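Local structure of fusolin (Unidentified entomopoxvirus, 4OW5) at residues P89-A94 with D107-D112; A36-V41 with Y61-D66; T5-R10 with V132-E137; F136-T141 with L194-T199. The protein builds the crystalline spindles that enhance entomopoxvirus virulence, and probably binds and oxidatively attacks chitin as a lytic polysaccharide monooxygenase. One frame throughout, in Å; residues are numbered along the deposited sequence.

Contact 1 (P89-A94 with D107-D112); sequences PNYLCA and DKTGMD. With EDO (1,2-ethanediol), chain H.
D112 OD1 is gripped by three donors: the backbone N of C93 (2.9 Å), a water, and O1 of a 1,2-ethanediol (2.7 Å), which probably came from the crystallisation liquor. The bond from C93 is fairly straight (159°) and uses the syn lone pair. D112 ends a short 3-10 turn, 109-112, in the long loop between helix 80-87 and strand 120-123, and its carboxylate ties this turn to the earlier part of the same loop. OD2 takes a weaker bond from A94 N (2.9 Å, bent to 125°), so the carboxylate spans two successive amides. The T109 methyl CG2 lies over the Y91 ring, 3.7 Å from its centroid, offset toward the rim in a CH-pi contact. The A94 methyl CB packs on K108 O at 3.2 Å. C93 is further fixed by its disulfide to C228, M111 O accepts from R10, and K108 NZ reaches back to F105 O and E68 O. An Asx turn starts the 3-10 segment: D107 OD1 accepts from T109 N and also, at an unusually short 2.5 Å, from T109 OG1, which sits between the backbone N and carbonyl carbon of T109 (chi1 61°).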
# COMPACT_ATOMS: atom_id res chain seq x y z
N PRO A 89 -16.88 -6.36 -23.99
CA PRO A 89 -17.37 -5.04 -23.56
C PRO A 89 -17.31 -4.86 -22.05
O PRO A 89 -17.13 -3.74 -21.58
CB PRO A 89 -18.80 -5.02 -24.08
CG PRO A 89 -19.22 -6.44 -24.12
CD PRO A 89 -17.98 -7.18 -24.52
N ASN A 90 -17.45 -5.95 -21.28
CA ASN A 90 -17.39 -5.86 -19.83
C ASN A 90 -17.03 -7.26 -19.30
O ASN A 90 -16.80 -8.16 -20.12
CB ASN A 90 -18.71 -5.31 -19.29
CG ASN A 90 -19.91 -5.90 -19.97
OD1 ASN A 90 -20.09 -7.12 -19.99
ND2 ASN A 90 -20.72 -5.08 -20.61
N TYR A 91 -16.87 -7.42 -17.98
CA TYR A 91 -16.42 -8.69 -17.37
C TYR A 91 -15.08 -9.08 -18.01
O TYR A 91 -14.90 -10.18 -18.54
CB TYR A 91 -17.47 -9.78 -17.53
CG TYR A 91 -18.70 -9.55 -16.68
CD1 TYR A 91 -18.63 -9.60 -15.30
CD2 TYR A 91 -19.91 -9.20 -17.26
CE1 TYR A 91 -19.76 -9.43 -14.51
CE2 TYR A 91 -21.04 -8.92 -16.47
CZ TYR A 91 -20.97 -9.09 -15.10
OH TYR A 91 -22.07 -8.94 -14.29
N LEU A 92 -14.15 -8.12 -18.00
CA LEU A 92 -12.86 -8.27 -18.64
C LEU A 92 -12.02 -9.43 -18.08
O LEU A 92 -11.34 -10.08 -18.86
CB LEU A 92 -12.05 -6.97 -18.58
CG LEU A 92 -12.25 -6.00 -19.76
CD1 LEU A 92 -13.67 -5.44 -19.76
CD2 LEU A 92 -11.24 -4.86 -19.70
N CYS A 93 -12.03 -9.67 -16.75
CA CYS A 93 -11.21 -10.75 -16.21
C CYS A 93 -11.84 -12.12 -16.47
O CYS A 93 -11.16 -13.13 -16.25
CB CYS A 93 -10.94 -10.53 -14.72
SG CYS A 93 -10.05 -8.99 -14.34
N ALA A 94 -13.13 -12.17 -16.86
CA ALA A 94 -13.84 -13.39 -17.25
C ALA A 94 -13.79 -13.59 -18.78
O ALA A 94 -14.38 -14.55 -19.26
CB ALA A 94 -15.27 -13.30 -16.82
N ASP A 107 -19.86 -19.38 -17.44
CA ASP A 107 -19.90 -18.18 -16.62
C ASP A 107 -18.60 -18.09 -15.81
O ASP A 107 -18.35 -18.94 -14.95
CB ASP A 107 -21.12 -18.16 -15.70
CG ASP A 107 -21.28 -16.86 -14.93
OD1 ASP A 107 -20.25 -16.21 -14.61
OD2 ASP A 107 -22.43 -16.49 -14.64
N LYS A 108 -17.77 -17.08 -16.10
CA LYS A 108 -16.50 -16.89 -15.39
C LYS A 108 -16.50 -15.56 -14.64
O LYS A 108 -15.45 -15.11 -14.18
CB LYS A 108 -15.31 -16.97 -16.35
CG LYS A 108 -15.17 -18.36 -16.99
CD LYS A 108 -14.27 -18.30 -18.16
CE LYS A 108 -14.00 -19.64 -18.80
NZ LYS A 108 -14.45 -19.60 -20.21
N THR A 109 -17.68 -14.97 -14.46
CA THR A 109 -17.88 -13.65 -13.84
C THR A 109 -17.48 -13.53 -12.40
O THR A 109 -17.27 -12.40 -11.96
CB THR A 109 -19.30 -13.13 -13.99
OG1 THR A 109 -20.20 -14.03 -13.35
CG2 THR A 109 -19.67 -12.92 -15.42
N GLY A 110 -17.26 -14.64 -11.68
CA GLY A 110 -16.73 -14.57 -10.33
C GLY A 110 -15.36 -13.93 -10.31
O GLY A 110 -15.00 -13.23 -9.37
N MET A 111 -14.60 -14.08 -11.42
CA MET A 111 -13.26 -13.51 -11.52
C MET A 111 -13.27 -11.99 -11.67
O MET A 111 -12.21 -11.38 -11.54
CB MET A 111 -12.47 -14.18 -12.67
CG MET A 111 -12.20 -15.68 -12.40
SD MET A 111 -11.16 -15.93 -10.92
CE MET A 111 -11.40 -17.69 -10.60
N ASP A 112 -14.44 -11.35 -11.84
CA ASP A 112 -14.53 -9.88 -11.96
C ASP A 112 -15.06 -9.21 -10.69
O ASP A 112 -15.25 -8.00 -10.70
CB ASP A 112 -15.38 -9.49 -13.17
CG ASP A 112 -14.57 -9.55 -14.43
OD1 ASP A 112 -13.69 -8.64 -14.63
OD2 ASP A 112 -14.79 -10.48 -15.21
C1 EDO H . -12.05 -7.13 -12.31
O1 EDO H . -13.12 -6.54 -12.97
C2 EDO H . -12.16 -7.01 -10.78
O2 EDO H . -10.83 -7.00 -10.34
O HOH W 1 -22.23 -11.75 -12.34
O HOH W 2 -14.61 -6.16 -15.75
O HOH W 3 -14.02 -16.88 -21.34

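Contact 2 (A36-V41 with Y61-D66); sequences AAYQNV and YMFQQD
Helices 32-47 and 52-64 pack together, closest at Y38 and M62, whose CA atoms are 7.8 Å apart. The two helices follow one another in the chain as a helical pair, part of the helical region that precedes most of the strands of the monooxygenase domain. No hydrogen bond crosses between the segments; side chains make most of the contact. M62 reaches across with its first two side-chain torsions extended and then bends at the thioether (chi3 52°), which lays CE against the flank of the facing helix. There the methyl touches V41 CG2 at 3.5 Å, a snug carbon contact, and lies 3.4 Å from A37 O in van der Waals contact. The sulfur backs it up, M62 SD standing 3.7 Å from the same V41 CG2. Beside the methionine, Y38 and F63 form a T-shaped pair: the tyrosine edge is directed at the phenylalanine face, with centroids 5.7 Å apart and planes at 84°. Y38 CB rests against F63 CE1 at 3.8 Å. The M62 methyl lies at the edge of the same phenylalanine ring, in its plane. Beyond the pair, F63 also meets the ring of F20, and Y38 OH is hydrogen-bonded to P24 O. Another side of helix 32-47 belongs to the dimer: N40 bonds to D243 O and I245 N of the second subunit. Within the aromatic pair, the atom of the Y38 ring that stands over the F63 face is CD2, 4.1 Å above the plane and displaced toward the rim.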
# COMPACT_ATOMS: atom_id res chain seq x y z
N ALA A 36 -14.49 -16.41 -2.85
CA ALA A 36 -15.61 -15.50 -3.19
C ALA A 36 -15.99 -15.61 -4.66
O ALA A 36 -17.17 -15.57 -4.96
CB ALA A 36 -15.23 -14.06 -2.89
N ALA A 37 -15.01 -15.69 -5.57
CA ALA A 37 -15.28 -15.83 -7.02
C ALA A 37 -16.06 -17.11 -7.28
O ALA A 37 -17.09 -17.09 -7.96
CB ALA A 37 -13.96 -15.85 -7.79
N TYR A 38 -15.60 -18.23 -6.67
CA TYR A 38 -16.25 -19.52 -6.78
C TYR A 38 -17.71 -19.43 -6.27
O TYR A 38 -18.66 -19.80 -6.98
CB TYR A 38 -15.47 -20.58 -5.99
CG TYR A 38 -16.03 -21.98 -6.10
CD1 TYR A 38 -17.19 -22.34 -5.41
CD2 TYR A 38 -15.42 -22.93 -6.89
CE1 TYR A 38 -17.70 -23.64 -5.50
CE2 TYR A 38 -15.92 -24.22 -7.00
CZ TYR A 38 -17.04 -24.58 -6.26
OH TYR A 38 -17.51 -25.85 -6.38
N GLN A 39 -17.86 -18.94 -5.07
CA GLN A 39 -19.16 -18.84 -4.40
C GLN A 39 -20.12 -17.88 -5.08
O GLN A 39 -21.33 -18.12 -5.05
CB GLN A 39 -18.99 -18.52 -2.92
CG GLN A 39 -18.40 -19.77 -2.23
CD GLN A 39 -18.09 -19.64 -0.76
OE1 GLN A 39 -18.18 -18.57 -0.16
NE2 GLN A 39 -17.75 -20.76 -0.14
N ASN A 40 -19.63 -16.86 -5.78
CA ASN A 40 -20.54 -15.99 -6.50
C ASN A 40 -21.21 -16.76 -7.63
O ASN A 40 -22.43 -16.66 -7.81
CB ASN A 40 -19.82 -14.75 -7.07
CG ASN A 40 -20.25 -13.47 -6.41
OD1 ASN A 40 -20.58 -13.44 -5.22
ND2 ASN A 40 -20.37 -12.41 -7.16
N VAL A 41 -20.43 -17.54 -8.36
CA VAL A 41 -20.99 -18.32 -9.48
C VAL A 41 -21.89 -19.43 -8.92
O VAL A 41 -22.99 -19.61 -9.42
CB VAL A 41 -19.89 -18.87 -10.38
CG1 VAL A 41 -20.49 -19.82 -11.43
CG2 VAL A 41 -19.15 -17.71 -11.05
N TYR A 61 -16.17 -25.23 -13.34
CA TYR A 61 -15.84 -24.99 -14.76
C TYR A 61 -15.05 -23.69 -14.90
O TYR A 61 -14.10 -23.60 -15.68
CB TYR A 61 -17.10 -24.95 -15.62
CG TYR A 61 -16.87 -24.65 -17.08
CD1 TYR A 61 -16.89 -23.35 -17.55
CD2 TYR A 61 -16.80 -25.68 -18.02
CE1 TYR A 61 -16.74 -23.06 -18.90
CE2 TYR A 61 -16.64 -25.41 -19.37
CZ TYR A 61 -16.65 -24.10 -19.82
OH TYR A 61 -16.55 -23.83 -21.16
N MET A 62 -15.44 -22.67 -14.15
CA MET A 62 -14.72 -21.38 -14.17
C MET A 62 -13.23 -21.57 -13.77
O MET A 62 -12.34 -20.98 -14.39
CB MET A 62 -15.44 -20.40 -13.24
CG MET A 62 -14.68 -19.15 -12.96
SD MET A 62 -15.51 -17.95 -11.87
CE MET A 62 -15.92 -18.95 -10.55
N PHE A 63 -12.95 -22.38 -12.75
CA PHE A 63 -11.57 -22.62 -12.32
C PHE A 63 -10.79 -23.58 -13.25
O PHE A 63 -9.60 -23.35 -13.55
CB PHE A 63 -11.56 -23.22 -10.89
CG PHE A 63 -11.67 -22.24 -9.76
CD1 PHE A 63 -12.65 -21.27 -9.75
CD2 PHE A 63 -10.90 -22.38 -8.63
CE1 PHE A 63 -12.77 -20.37 -8.68
CE2 PHE A 63 -11.07 -21.55 -7.54
CZ PHE A 63 -11.96 -20.51 -7.59
N GLN A 64 -11.43 -24.70 -13.62
CA GLN A 64 -10.84 -25.72 -14.50
C GLN A 64 -10.46 -25.17 -15.84
O GLN A 64 -9.47 -25.62 -16.41
CB GLN A 64 -11.83 -26.88 -14.70
CG GLN A 64 -11.28 -28.04 -15.57
CD GLN A 64 -12.33 -28.83 -16.33
OE1 GLN A 64 -13.26 -28.27 -16.91
NE2 GLN A 64 -12.09 -30.12 -16.48
N GLN A 65 -11.24 -24.21 -16.38
CA GLN A 65 -10.97 -23.66 -17.73
C GLN A 65 -10.05 -22.46 -17.68
O GLN A 65 -10.25 -21.51 -18.43
CB GLN A 65 -12.30 -23.28 -18.39
CG GLN A 65 -13.19 -24.49 -18.68
CD GLN A 65 -12.60 -25.36 -19.77
OE1 GLN A 65 -12.42 -24.95 -20.91
NE2 GLN A 65 -12.16 -26.54 -19.42
N ASP A 66 -8.98 -22.52 -16.87
CA ASP A 66 -8.06 -21.41 -16.70
C ASP A 66 -7.26 -21.12 -17.97
O ASP A 66 -6.77 -20.03 -18.08
CB ASP A 66 -7.12 -21.64 -15.50
CG ASP A 66 -6.18 -22.84 -15.54
OD1 ASP A 66 -6.33 -23.71 -16.46
OD2 ASP A 66 -5.34 -22.95 -14.65

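Contact 3 (T5-R10 with V132-E137); sequences TFPIAR and VPIEFE. With EDO (1,2-ethanediol), chain H.
T5 and E137 cross at a slant, the threonine hydroxyl donating to E137 OE1 over 2.8 Å. It comes from the anti side of the carboxylate and 29° out of its plane, and the same oxygen also takes a bond from Q188 N; the other oxygen, OE2, bonds to S187 OG. Several protein donors therefore fix the buried acid. T5 and F6 together form a classic beta bulge opposite E137, at the end of strand 2-6, outermost in this chain of the four-stranded antiparallel sheet in this fibronectin type III-like domain. Both bulge amides point at E137 O, T5 N at 2.9 Å and F6 N at 3.1 Å, and E137 N returns a bond to F6 O. In this pair the F6 and E137 side chains leave the same face, CB to CB 4.0 Å. F6 CG stands anti to its own N (chi1 -170°), and the ring brings its edge up to E135 O, the carbonyl lying near the ring plane 3.4 Å from CD2. The second subunit packs against this edge, with its Y348 ring against F6 and its Y345 hydroxyl bonded to I8 N. Farther along, the same 1,2-ethanediol that binds D112 is held through O2 by R10 NH1 and NH2. P7, preceded by a cis peptide bond, turns the chain out of the strand and sets its ring across I134: CG meets CD1 at 3.6 Å, while P7 CD approaches F136 CE1. I134 CD1 in turn lies over one face of the F136 ring.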
# COMPACT_ATOMS: atom_id res chain seq x y z
N THR A 5 1.67 -17.12 -16.83
CA THR A 5 2.31 -17.80 -15.71
C THR A 5 3.18 -16.83 -14.96
O THR A 5 3.41 -17.04 -13.77
CB THR A 5 3.06 -19.04 -16.10
OG1 THR A 5 3.87 -18.75 -17.24
CG2 THR A 5 2.12 -20.20 -16.34
N PHE A 6 3.67 -15.78 -15.59
CA PHE A 6 4.43 -14.76 -14.84
C PHE A 6 4.18 -13.38 -15.41
O PHE A 6 4.57 -13.17 -16.56
CB PHE A 6 5.95 -15.03 -14.80
CG PHE A 6 6.59 -14.07 -13.83
CD1 PHE A 6 6.33 -14.18 -12.47
CD2 PHE A 6 7.32 -12.98 -14.27
CE1 PHE A 6 6.75 -13.20 -11.59
CE2 PHE A 6 7.84 -12.04 -13.36
CZ PHE A 6 7.55 -12.17 -12.02
N PRO A 7 3.60 -12.42 -14.65
CA PRO A 7 3.00 -12.58 -13.29
C PRO A 7 1.78 -13.49 -13.40
O PRO A 7 1.03 -13.34 -14.36
CB PRO A 7 2.61 -11.15 -12.88
CG PRO A 7 3.01 -10.25 -13.97
CD PRO A 7 3.36 -11.08 -15.19
N ILE A 8 1.60 -14.40 -12.48
CA ILE A 8 0.55 -15.42 -12.56
C ILE A 8 -0.82 -14.79 -12.77
O ILE A 8 -1.17 -13.81 -12.10
CB ILE A 8 0.57 -16.38 -11.35
CG1 ILE A 8 -0.31 -17.62 -11.62
CG2 ILE A 8 0.22 -15.72 -10.02
CD1 ILE A 8 -0.16 -18.77 -10.57
N ALA A 9 -1.58 -15.31 -13.77
CA ALA A 9 -2.91 -14.78 -14.04
C ALA A 9 -3.83 -15.09 -12.84
O ALA A 9 -3.66 -16.10 -12.16
CB ALA A 9 -3.49 -15.40 -15.30
N ARG A 10 -4.81 -14.22 -12.60
CA ARG A 10 -5.75 -14.35 -11.49
C ARG A 10 -6.43 -15.71 -11.45
O ARG A 10 -6.46 -16.36 -10.39
CB ARG A 10 -6.82 -13.26 -11.59
CG ARG A 10 -7.74 -13.19 -10.42
CD ARG A 10 -8.77 -12.10 -10.64
NE ARG A 10 -8.18 -10.77 -10.45
CZ ARG A 10 -8.88 -9.64 -10.52
NH1 ARG A 10 -10.18 -9.68 -10.76
NH2 ARG A 10 -8.28 -8.47 -10.31
N VAL A 132 9.98 -0.66 -14.09
CA VAL A 132 10.62 -1.91 -13.67
C VAL A 132 10.43 -2.92 -14.79
O VAL A 132 9.28 -3.26 -15.11
CB VAL A 132 10.03 -2.46 -12.34
CG1 VAL A 132 10.59 -3.83 -12.01
CG2 VAL A 132 10.29 -1.51 -11.18
N PRO A 133 11.51 -3.42 -15.41
CA PRO A 133 11.31 -4.47 -16.43
C PRO A 133 10.87 -5.79 -15.82
O PRO A 133 11.44 -6.21 -14.82
CB PRO A 133 12.68 -4.62 -17.06
CG PRO A 133 13.62 -4.24 -16.00
CD PRO A 133 12.94 -3.14 -15.21
N ILE A 134 9.84 -6.41 -16.37
CA ILE A 134 9.46 -7.74 -15.97
C ILE A 134 9.50 -8.60 -17.21
O ILE A 134 9.01 -8.19 -18.26
CB ILE A 134 8.13 -7.86 -15.19
CG1 ILE A 134 6.89 -7.86 -16.07
CG2 ILE A 134 8.06 -6.84 -14.09
CD1 ILE A 134 5.57 -8.12 -15.28
N GLU A 135 10.02 -9.82 -17.09
CA GLU A 135 9.99 -10.72 -18.20
C GLU A 135 8.70 -11.55 -18.11
O GLU A 135 8.62 -12.50 -17.35
CB GLU A 135 11.23 -11.59 -18.29
CG GLU A 135 11.26 -12.39 -19.57
CD GLU A 135 12.35 -13.43 -19.62
OE1 GLU A 135 12.37 -14.32 -18.73
OE2 GLU A 135 13.12 -13.43 -20.61
N PHE A 136 7.72 -11.18 -18.91
CA PHE A 136 6.46 -11.88 -19.01
C PHE A 136 6.67 -13.29 -19.50
O PHE A 136 7.47 -13.51 -20.41
CB PHE A 136 5.49 -11.17 -19.99
CG PHE A 136 4.74 -10.01 -19.40
CD1 PHE A 136 3.50 -10.19 -18.83
CD2 PHE A 136 5.27 -8.73 -19.44
CE1 PHE A 136 2.79 -9.12 -18.31
CE2 PHE A 136 4.57 -7.66 -18.90
CZ PHE A 136 3.32 -7.85 -18.36
N GLU A 137 5.93 -14.24 -18.93
CA GLU A 137 5.89 -15.62 -19.40
C GLU A 137 4.43 -16.00 -19.58
O GLU A 137 3.62 -15.88 -18.64
CB GLU A 137 6.62 -16.61 -18.45
CG GLU A 137 6.79 -17.98 -19.08
CD GLU A 137 7.29 -19.08 -18.17
OE1 GLU A 137 6.64 -19.32 -17.13
OE2 GLU A 137 8.28 -19.75 -18.53
C1 EDO H . -12.05 -7.13 -12.31
O1 EDO H . -13.12 -6.54 -12.97
C2 EDO H . -12.16 -7.01 -10.78
O2 EDO H . -10.83 -7.00 -10.34

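Contact 4 (F136-T141 with L194-T199); sequences FEFCPT and LVYRTT
Backbone bonds come first: F136 and T198 form one hydrogen-bonded antiparallel pair, and F138 and Y196 the next. These join the two central strands, 131-140 and 194-203, of the four-stranded sheet of the domain, their local axes at 159°. In the F138 pair both bonds are nearly straight, F138 N to Y196 O at 2.8 Å and Y196 N to F138 O at 2.9 Å, each at 175°. Between the pairs lies non-hydrogen-bonded E137-R197, where R197 CA comes 3.1 Å from F136 O in a CA-H...O contact; P140 CD also sits close to L194 O. Among apolar contacts, F138 and Y196 lie side by side and point the same way, CB to CB 4.0 Å, with F138 CG swung anti to its N (chi1 -169°). P140 CB approaches Y196 CE2. Y196 OH bonds to E145, and the side chain of Y196 is about 6 Å from that of H144, which binds copper or zinc in other structures of this protein; no metal is bound to this chain here. On the other face, the E137 carboxylate skirts V195, OE2 lying 3.7 Å from CG1. Charge pairing there is indirect: E137 OE2, also held by S187, and R197 NH1, which donates to Q182 O, stay 5.0 Å apart, and one water bridges them, donating to OE2 at 2.6 Å and accepting from NH1.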
# COMPACT_ATOMS: atom_id res chain seq x y z
N PHE A 136 7.72 -11.18 -18.91
CA PHE A 136 6.46 -11.88 -19.01
C PHE A 136 6.67 -13.29 -19.50
O PHE A 136 7.47 -13.51 -20.41
CB PHE A 136 5.49 -11.17 -19.99
CG PHE A 136 4.74 -10.01 -19.40
CD1 PHE A 136 3.50 -10.19 -18.83
CD2 PHE A 136 5.27 -8.73 -19.44
CE1 PHE A 136 2.79 -9.12 -18.31
CE2 PHE A 136 4.57 -7.66 -18.90
CZ PHE A 136 3.32 -7.85 -18.36
N GLU A 137 5.93 -14.24 -18.93
CA GLU A 137 5.89 -15.62 -19.40
C GLU A 137 4.43 -16.00 -19.58
O GLU A 137 3.62 -15.88 -18.64
CB GLU A 137 6.62 -16.61 -18.45
CG GLU A 137 6.79 -17.98 -19.08
CD GLU A 137 7.29 -19.08 -18.17
OE1 GLU A 137 6.64 -19.32 -17.13
OE2 GLU A 137 8.28 -19.75 -18.53
N PHE A 138 4.05 -16.31 -20.81
CA PHE A 138 2.72 -16.77 -21.15
C PHE A 138 2.85 -18.25 -21.56
O PHE A 138 3.67 -18.59 -22.42
CB PHE A 138 2.10 -15.90 -22.23
CG PHE A 138 0.63 -16.18 -22.40
CD1 PHE A 138 0.19 -17.18 -23.25
CD2 PHE A 138 -0.33 -15.44 -21.71
CE1 PHE A 138 -1.16 -17.49 -23.36
CE2 PHE A 138 -1.68 -15.70 -21.89
CZ PHE A 138 -2.09 -16.74 -22.69
N CYS A 139 2.07 -19.09 -20.92
CA CYS A 139 2.09 -20.53 -21.03
C CYS A 139 1.03 -21.02 -22.01
O CYS A 139 -0.15 -21.07 -21.65
CB CYS A 139 1.88 -21.13 -19.64
SG CYS A 139 1.98 -22.93 -19.55
N PRO A 140 1.42 -21.44 -23.24
CA PRO A 140 0.41 -21.97 -24.17
C PRO A 140 0.20 -23.45 -23.91
O PRO A 140 1.16 -24.21 -24.00
CB PRO A 140 1.02 -21.71 -25.54
CG PRO A 140 2.52 -21.84 -25.29
CD PRO A 140 2.77 -21.48 -23.85
N THR A 141 -1.00 -23.86 -23.54
CA THR A 141 -1.28 -25.28 -23.37
C THR A 141 -1.50 -25.91 -24.76
O THR A 141 -1.34 -27.11 -24.91
CB THR A 141 -2.44 -25.48 -22.41
OG1 THR A 141 -3.62 -24.91 -22.95
CG2 THR A 141 -2.17 -24.89 -21.04
N LEU A 194 7.38 -25.12 -24.83
CA LEU A 194 7.50 -23.79 -25.42
C LEU A 194 6.65 -22.79 -24.62
O LEU A 194 5.58 -23.14 -24.14
CB LEU A 194 7.06 -23.78 -26.89
CG LEU A 194 7.88 -24.61 -27.88
CD1 LEU A 194 7.26 -24.56 -29.25
CD2 LEU A 194 9.30 -24.13 -27.94
N VAL A 195 7.15 -21.58 -24.46
CA VAL A 195 6.45 -20.48 -23.80
C VAL A 195 6.59 -19.24 -24.67
O VAL A 195 7.45 -19.20 -25.56
CB VAL A 195 7.00 -20.21 -22.37
CG1 VAL A 195 6.66 -21.35 -21.41
CG2 VAL A 195 8.51 -19.94 -22.38
N TYR A 196 5.79 -18.23 -24.39
CA TYR A 196 5.94 -16.90 -24.95
C TYR A 196 6.58 -16.07 -23.87
O TYR A 196 6.04 -16.03 -22.76
CB TYR A 196 4.62 -16.28 -25.36
CG TYR A 196 3.95 -16.95 -26.53
CD1 TYR A 196 4.28 -16.61 -27.82
CD2 TYR A 196 2.87 -17.79 -26.34
CE1 TYR A 196 3.64 -17.19 -28.91
CE2 TYR A 196 2.23 -18.40 -27.42
CZ TYR A 196 2.63 -18.11 -28.71
OH TYR A 196 1.97 -18.69 -29.75
N ARG A 197 7.74 -15.46 -24.14
CA ARG A 197 8.42 -14.58 -23.18
C ARG A 197 8.81 -13.27 -23.79
O ARG A 197 9.34 -13.26 -24.89
CB ARG A 197 9.70 -15.18 -22.63
CG ARG A 197 9.55 -16.32 -21.70
CD ARG A 197 10.86 -16.55 -20.95
NE ARG A 197 12.03 -16.75 -21.82
CZ ARG A 197 12.54 -17.93 -22.20
NH1 ARG A 197 12.00 -19.07 -21.79
NH2 ARG A 197 13.62 -17.98 -22.97
N THR A 198 8.66 -12.18 -23.05
CA THR A 198 9.06 -10.85 -23.49
C THR A 198 9.30 -9.96 -22.26
O THR A 198 8.62 -10.14 -21.27
CB THR A 198 7.98 -10.23 -24.43
OG1 THR A 198 8.54 -9.13 -25.13
CG2 THR A 198 6.71 -9.79 -23.71
N THR A 199 10.20 -8.99 -22.35
CA THR A 199 10.43 -8.01 -21.31
C THR A 199 9.68 -6.76 -21.67
O THR A 199 9.82 -6.24 -22.79
CB THR A 199 11.92 -7.73 -21.10
OG1 THR A 199 12.53 -8.94 -20.66
CG2 THR A 199 12.17 -6.66 -20.02
O HOH W 4 10.76 -19.83 -19.18

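From the N terminus, the chain passes T5-R10 first, and contact 3 closes a loop of 121 residues when strand 131-140 arrives beside it. Contacts 2 and 1 are nested inside that loop, in series: contact 2 closes a 19-residue, largely helical loop where helices 32-47 and 52-64 pack, then contact 1 joins two parts of the loop after helix 80-87. The two touch, M111 CE against F63 and G110 against A37, and contact 1 also meets contact 3 through M111 O and R10. Contact 4 starts on F136 and E137, where contact 3 ends, and closes a later loop on strand 194-203. Contacts 3 and 4 bind three neighbouring strands of one sheet; contacts 1 and 2 build the region beside it.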